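Local coordinates for protein japanin (Rhipicephalus appendiculatus, PDB 4BOE) that binds cholesterol in its lipocalin pocket and, as a secreted tick salivary protein, modulates host immunity by blocking dendritic cell differentiation from monocytes, at residues 3-15 with 29-43. Residues are numbered along the deposited sequence; the frame is centred on the assembly and turned at random.
Sequences SMPAINTQTLYLA and VKTRYLNQTGDWVTR. With NAG (2-acetamido-2-deoxy-beta-D-glucopyranose), chain K; CLR (cholesterol), chain C.
Arg43 reaches across to the loop before strand 12-15 and binds three of its carbonyls. NH1 donates to Ala6 O (2.9 Å), from above that carbonyl's plane, and to Asn8 O, which lies in the guanidinium plane; NH2 gives a third bond to Gln10 O (3.1 Å). On its own segment the guanidinium holds Thr31 side-on, NE to OG1 (2.8 Å) and NH2 to the carbonyl O, and the bend at chi3 (68°) turns its plane into this ring of acceptors. With an alanine in place of Arg43, the carbonyls of Ala6, Asn8 and Gln10 would probably lose their common donor and the loop would be freer to shift. Backbone bonds then pair the strands antiparallel: Leu12 and Thr31 exchange two, and Leu14 N donates to Val29 O (3.1 Å). This hairpin belongs to the lipocalin beta-barrel, whose interior holds cholesterol: Thr31 CG2 touches both Leu12 CB and the sterol tail (C26, 3.8 Å), Ala6 CB meets C27, and Leu14 CD2 and Val29 CG2 meet the ring system from the same side, near C6 and C1. Outside the barrel, Lys30 runs alongside the Tyr13 ring, CB to CD2 3.8 Å, its NZ bonded to Cys150 O. A CH-pi contact sets Thr9 CG2 squarely over the Tyr33 ring, 3.6 Å from its centroid, while Ile7 crosses Val41 nearly at right angles. Water bridges Thr9 O and Thr11 OG1 to Tyr33 N.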
# COMPACT_ATOMS: atom_id res chain seq x y z
N SER A 3 -12.55 0.24 -11.40
CA SER A 3 -12.71 1.14 -10.25
C SER A 3 -11.31 1.36 -9.57
O SER A 3 -10.58 0.39 -9.42
CB SER A 3 -13.74 0.56 -9.29
OG SER A 3 -15.03 0.64 -9.89
N MET A 4 -10.94 2.64 -9.23
CA MET A 4 -9.64 2.97 -8.62
C MET A 4 -9.59 2.41 -7.17
O MET A 4 -10.36 2.86 -6.32
CB MET A 4 -9.32 4.48 -8.73
CG MET A 4 -8.52 5.11 -7.53
SD MET A 4 -6.83 4.62 -7.46
CE MET A 4 -6.04 6.08 -7.35
N PRO A 5 -8.70 1.43 -6.88
CA PRO A 5 -8.69 0.78 -5.56
C PRO A 5 -8.44 1.65 -4.29
O PRO A 5 -8.97 1.30 -3.22
CB PRO A 5 -7.60 -0.28 -5.70
CG PRO A 5 -7.34 -0.41 -7.09
CD PRO A 5 -7.63 0.88 -7.73
N ALA A 6 -7.61 2.70 -4.40
CA ALA A 6 -7.27 3.60 -3.29
C ALA A 6 -8.48 4.25 -2.62
O ALA A 6 -8.51 4.38 -1.40
CB ALA A 6 -6.32 4.66 -3.76
N ILE A 7 -9.51 4.61 -3.42
CA ILE A 7 -10.74 5.25 -2.92
C ILE A 7 -11.92 4.30 -2.88
O ILE A 7 -13.04 4.70 -2.58
CB ILE A 7 -11.03 6.53 -3.74
CG1 ILE A 7 -11.17 6.23 -5.28
CG2 ILE A 7 -9.92 7.54 -3.50
CD1 ILE A 7 -12.06 7.09 -5.96
N ASN A 8 -11.65 3.01 -3.06
CA ASN A 8 -12.62 1.95 -3.02
C ASN A 8 -12.60 1.30 -1.64
O ASN A 8 -11.70 1.57 -0.83
CB ASN A 8 -12.34 0.91 -4.12
CG ASN A 8 -13.59 0.27 -4.69
OD1 ASN A 8 -14.68 0.48 -4.19
ND2 ASN A 8 -13.45 -0.55 -5.69
N THR A 9 -13.59 0.47 -1.37
CA THR A 9 -13.86 -0.11 -0.06
C THR A 9 -13.21 -1.46 0.23
O THR A 9 -13.37 -1.97 1.34
CB THR A 9 -15.38 -0.19 0.13
OG1 THR A 9 -15.96 -0.91 -0.96
CG2 THR A 9 -16.02 1.18 0.23
N GLN A 10 -12.43 -2.00 -0.70
CA GLN A 10 -11.74 -3.27 -0.43
C GLN A 10 -10.39 -3.03 0.24
O GLN A 10 -9.73 -2.03 -0.01
CB GLN A 10 -11.52 -4.08 -1.72
CG GLN A 10 -12.76 -4.88 -2.13
CD GLN A 10 -13.01 -6.12 -1.29
OE1 GLN A 10 -12.10 -6.74 -0.71
NE2 GLN A 10 -14.25 -6.56 -1.27
N THR A 11 -10.00 -3.95 1.10
CA THR A 11 -8.71 -3.89 1.79
C THR A 11 -7.61 -4.13 0.78
O THR A 11 -7.74 -5.01 -0.06
CB THR A 11 -8.68 -4.89 2.94
OG1 THR A 11 -9.70 -4.55 3.86
CG2 THR A 11 -7.33 -4.95 3.67
N LEU A 12 -6.51 -3.37 0.89
CA LEU A 12 -5.35 -3.51 0.02
C LEU A 12 -4.16 -4.00 0.83
O LEU A 12 -3.93 -3.53 1.92
CB LEU A 12 -5.00 -2.17 -0.63
CG LEU A 12 -5.99 -1.57 -1.60
CD1 LEU A 12 -5.62 -0.12 -1.89
CD2 LEU A 12 -6.01 -2.37 -2.91
N TYR A 13 -3.38 -4.92 0.25
CA TYR A 13 -2.23 -5.54 0.87
C TYR A 13 -0.98 -5.20 0.10
O TYR A 13 -0.98 -5.31 -1.13
CB TYR A 13 -2.39 -7.06 0.87
CG TYR A 13 -3.65 -7.53 1.55
CD1 TYR A 13 -4.86 -7.57 0.87
CD2 TYR A 13 -3.65 -7.87 2.90
CE1 TYR A 13 -6.04 -7.93 1.51
CE2 TYR A 13 -4.80 -8.28 3.54
CZ TYR A 13 -6.01 -8.29 2.85
OH TYR A 13 -7.15 -8.71 3.50
N LEU A 14 0.10 -4.86 0.84
CA LEU A 14 1.39 -4.55 0.23
C LEU A 14 2.01 -5.84 -0.29
O LEU A 14 2.20 -6.80 0.46
CB LEU A 14 2.33 -3.87 1.25
CG LEU A 14 3.69 -3.43 0.72
CD1 LEU A 14 3.55 -2.36 -0.33
CD2 LEU A 14 4.58 -2.98 1.87
N ALA A 15 2.19 -5.92 -1.60
CA ALA A 15 2.71 -7.14 -2.24
C ALA A 15 4.15 -6.97 -2.71
O ALA A 15 4.82 -7.95 -2.97
CB ALA A 15 1.82 -7.49 -3.43
N VAL A 29 1.56 -5.66 6.19
CA VAL A 29 1.16 -4.28 5.83
C VAL A 29 -0.06 -4.30 4.94
O VAL A 29 -0.09 -5.00 3.91
CB VAL A 29 2.32 -3.45 5.23
CG1 VAL A 29 1.86 -2.04 4.85
CG2 VAL A 29 3.48 -3.36 6.20
N LYS A 30 -1.09 -3.60 5.37
CA LYS A 30 -2.35 -3.52 4.65
C LYS A 30 -3.10 -2.24 4.99
O LYS A 30 -2.79 -1.57 5.96
CB LYS A 30 -3.21 -4.77 4.97
CG LYS A 30 -3.72 -4.84 6.39
CD LYS A 30 -4.58 -6.06 6.68
CE LYS A 30 -3.85 -7.10 7.45
NZ LYS A 30 -4.67 -8.33 7.70
N THR A 31 -4.09 -1.91 4.19
CA THR A 31 -4.89 -0.72 4.43
C THR A 31 -6.38 -1.05 4.27
O THR A 31 -6.78 -1.59 3.25
CB THR A 31 -4.41 0.51 3.58
OG1 THR A 31 -5.36 1.55 3.71
CG2 THR A 31 -4.30 0.25 2.12
N ARG A 32 -7.20 -0.71 5.30
CA ARG A 32 -8.64 -0.90 5.26
C ARG A 32 -9.32 0.44 5.07
O ARG A 32 -8.89 1.45 5.61
CB ARG A 32 -9.20 -1.57 6.52
CG ARG A 32 -8.52 -2.83 6.96
CD ARG A 32 -9.41 -3.56 7.92
NE ARG A 32 -8.78 -4.75 8.48
CZ ARG A 32 -8.11 -4.81 9.62
NH1 ARG A 32 -7.96 -3.73 10.38
NH2 ARG A 32 -7.58 -5.96 10.02
N TYR A 33 -10.45 0.41 4.37
CA TYR A 33 -11.29 1.56 4.15
C TYR A 33 -12.05 1.82 5.45
O TYR A 33 -12.59 0.88 6.04
CB TYR A 33 -12.31 1.23 3.03
CG TYR A 33 -13.37 2.29 2.81
CD1 TYR A 33 -14.52 2.32 3.59
CD2 TYR A 33 -13.24 3.24 1.81
CE1 TYR A 33 -15.50 3.30 3.40
CE2 TYR A 33 -14.21 4.21 1.61
CZ TYR A 33 -15.37 4.20 2.37
OH TYR A 33 -16.33 5.15 2.14
N LEU A 34 -12.13 3.08 5.87
CA LEU A 34 -12.89 3.42 7.10
C LEU A 34 -14.12 4.24 6.75
O LEU A 34 -15.22 3.86 7.07
CB LEU A 34 -12.03 4.17 8.12
CG LEU A 34 -10.77 3.44 8.56
CD1 LEU A 34 -10.02 4.26 9.56
CD2 LEU A 34 -11.08 2.05 9.12
N ASN A 35 -13.94 5.34 6.05
CA ASN A 35 -15.10 6.16 5.69
C ASN A 35 -14.73 7.14 4.63
O ASN A 35 -13.58 7.17 4.17
CB ASN A 35 -15.69 6.87 6.95
CG ASN A 35 -14.81 7.86 7.66
OD1 ASN A 35 -14.29 8.80 7.04
ND2 ASN A 35 -14.69 7.69 9.00
N GLN A 36 -15.68 7.96 4.24
CA GLN A 36 -15.46 9.03 3.29
C GLN A 36 -16.20 10.28 3.73
O GLN A 36 -17.35 10.20 4.13
CB GLN A 36 -15.96 8.62 1.90
CG GLN A 36 -15.65 9.68 0.85
CD GLN A 36 -15.95 9.24 -0.56
OE1 GLN A 36 -16.43 8.12 -0.79
NE2 GLN A 36 -15.68 10.13 -1.52
N THR A 37 -15.55 11.45 3.59
CA THR A 37 -16.14 12.76 3.83
C THR A 37 -15.72 13.64 2.67
O THR A 37 -14.54 13.95 2.53
CB THR A 37 -15.72 13.38 5.18
OG1 THR A 37 -14.30 13.31 5.34
CG2 THR A 37 -16.38 12.72 6.36
N GLY A 38 -16.69 13.99 1.82
CA GLY A 38 -16.44 14.83 0.65
C GLY A 38 -15.57 14.07 -0.34
O GLY A 38 -15.90 12.94 -0.70
N ASP A 39 -14.43 14.67 -0.73
CA ASP A 39 -13.49 14.05 -1.67
C ASP A 39 -12.42 13.19 -0.98
O ASP A 39 -11.65 12.55 -1.68
CB ASP A 39 -12.82 15.14 -2.53
CG ASP A 39 -13.81 15.92 -3.39
OD1 ASP A 39 -14.84 15.31 -3.83
OD2 ASP A 39 -13.54 17.12 -3.67
N TRP A 40 -12.39 13.15 0.37
CA TRP A 40 -11.38 12.41 1.10
C TRP A 40 -11.86 11.11 1.65
O TRP A 40 -12.86 11.07 2.36
CB TRP A 40 -10.82 13.27 2.23
CG TRP A 40 -10.07 14.46 1.73
CD1 TRP A 40 -10.60 15.67 1.36
CD2 TRP A 40 -8.69 14.50 1.36
NE1 TRP A 40 -9.62 16.46 0.80
CE2 TRP A 40 -8.43 15.80 0.85
CE3 TRP A 40 -7.64 13.57 1.40
CZ2 TRP A 40 -7.16 16.19 0.40
CZ3 TRP A 40 -6.38 13.95 0.97
CH2 TRP A 40 -6.15 15.24 0.45
N VAL A 41 -11.11 10.03 1.37
CA VAL A 41 -11.40 8.71 1.92
C VAL A 41 -10.46 8.51 3.10
O VAL A 41 -9.26 8.75 2.97
CB VAL A 41 -11.24 7.61 0.84
CG1 VAL A 41 -11.25 6.21 1.45
CG2 VAL A 41 -12.37 7.73 -0.19
N THR A 42 -10.97 7.99 4.21
CA THR A 42 -10.13 7.71 5.37
C THR A 42 -9.89 6.24 5.35
O THR A 42 -10.82 5.45 5.21
CB THR A 42 -10.75 8.20 6.71
OG1 THR A 42 -11.05 9.57 6.58
CG2 THR A 42 -9.79 8.07 7.88
N ARG A 43 -8.62 5.87 5.48
CA ARG A 43 -8.24 4.47 5.54
C ARG A 43 -7.32 4.28 6.76
O ARG A 43 -6.67 5.23 7.23
CB ARG A 43 -7.46 4.05 4.28
CG ARG A 43 -8.06 4.42 2.92
CD ARG A 43 -7.20 3.77 1.80
NE ARG A 43 -7.35 2.32 1.85
CZ ARG A 43 -8.28 1.60 1.24
NH1 ARG A 43 -9.12 2.17 0.39
NH2 ARG A 43 -8.35 0.29 1.44
C1 NAG K . -13.97 8.59 9.85
C2 NAG K . -14.90 9.11 10.96
C3 NAG K . -14.12 10.15 11.76
C4 NAG K . -12.90 9.50 12.39
C5 NAG K . -12.07 8.78 11.33
C6 NAG K . -10.96 7.93 11.91
C7 NAG K . -16.33 10.50 9.48
C8 NAG K . -17.69 10.53 8.85
N2 NAG K . -16.17 9.63 10.49
O3 NAG K . -14.96 10.70 12.78
O4 NAG K . -12.09 10.48 13.04
O5 NAG K . -12.91 7.91 10.54
O6 NAG K . -11.41 7.09 12.97
O7 NAG K . -15.42 11.23 9.09
C1 CLR C . 5.99 -0.49 5.12
C2 CLR C . 7.18 -1.35 5.54
C3 CLR C . 7.84 -2.01 4.35
C4 CLR C . 8.27 -0.97 3.34
C5 CLR C . 7.15 -0.03 2.96
C6 CLR C . 6.89 0.22 1.68
C7 CLR C . 5.81 1.13 1.18
C8 CLR C . 5.28 2.06 2.26
C9 CLR C . 5.05 1.26 3.56
C10 CLR C . 6.37 0.61 4.11
C11 CLR C . 4.30 2.08 4.62
C12 CLR C . 3.03 2.75 4.10
C13 CLR C . 3.29 3.62 2.85
C14 CLR C . 3.97 2.70 1.81
C15 CLR C . 3.94 3.53 0.52
C16 CLR C . 2.57 4.20 0.58
C17 CLR C . 2.04 4.02 2.03
C18 CLR C . 4.15 4.85 3.21
C19 CLR C . 7.28 1.64 4.80
C20 CLR C . 1.18 5.21 2.49
C21 CLR C . 0.63 5.03 3.92
C22 CLR C . 0.03 5.48 1.50
C23 CLR C . -0.80 4.25 1.05
C24 CLR C . -1.90 4.64 0.10
C25 CLR C . -2.68 3.57 -0.63
C26 CLR C . -2.35 2.11 -0.49
C27 CLR C . -4.16 3.84 -0.81
O1 CLR C . 9.01 -2.70 4.80
O HOH W 1 -14.69 7.14 -3.12
O HOH W 2 -11.58 -2.37 3.51
O HOH W 3 1.63 -6.94 3.22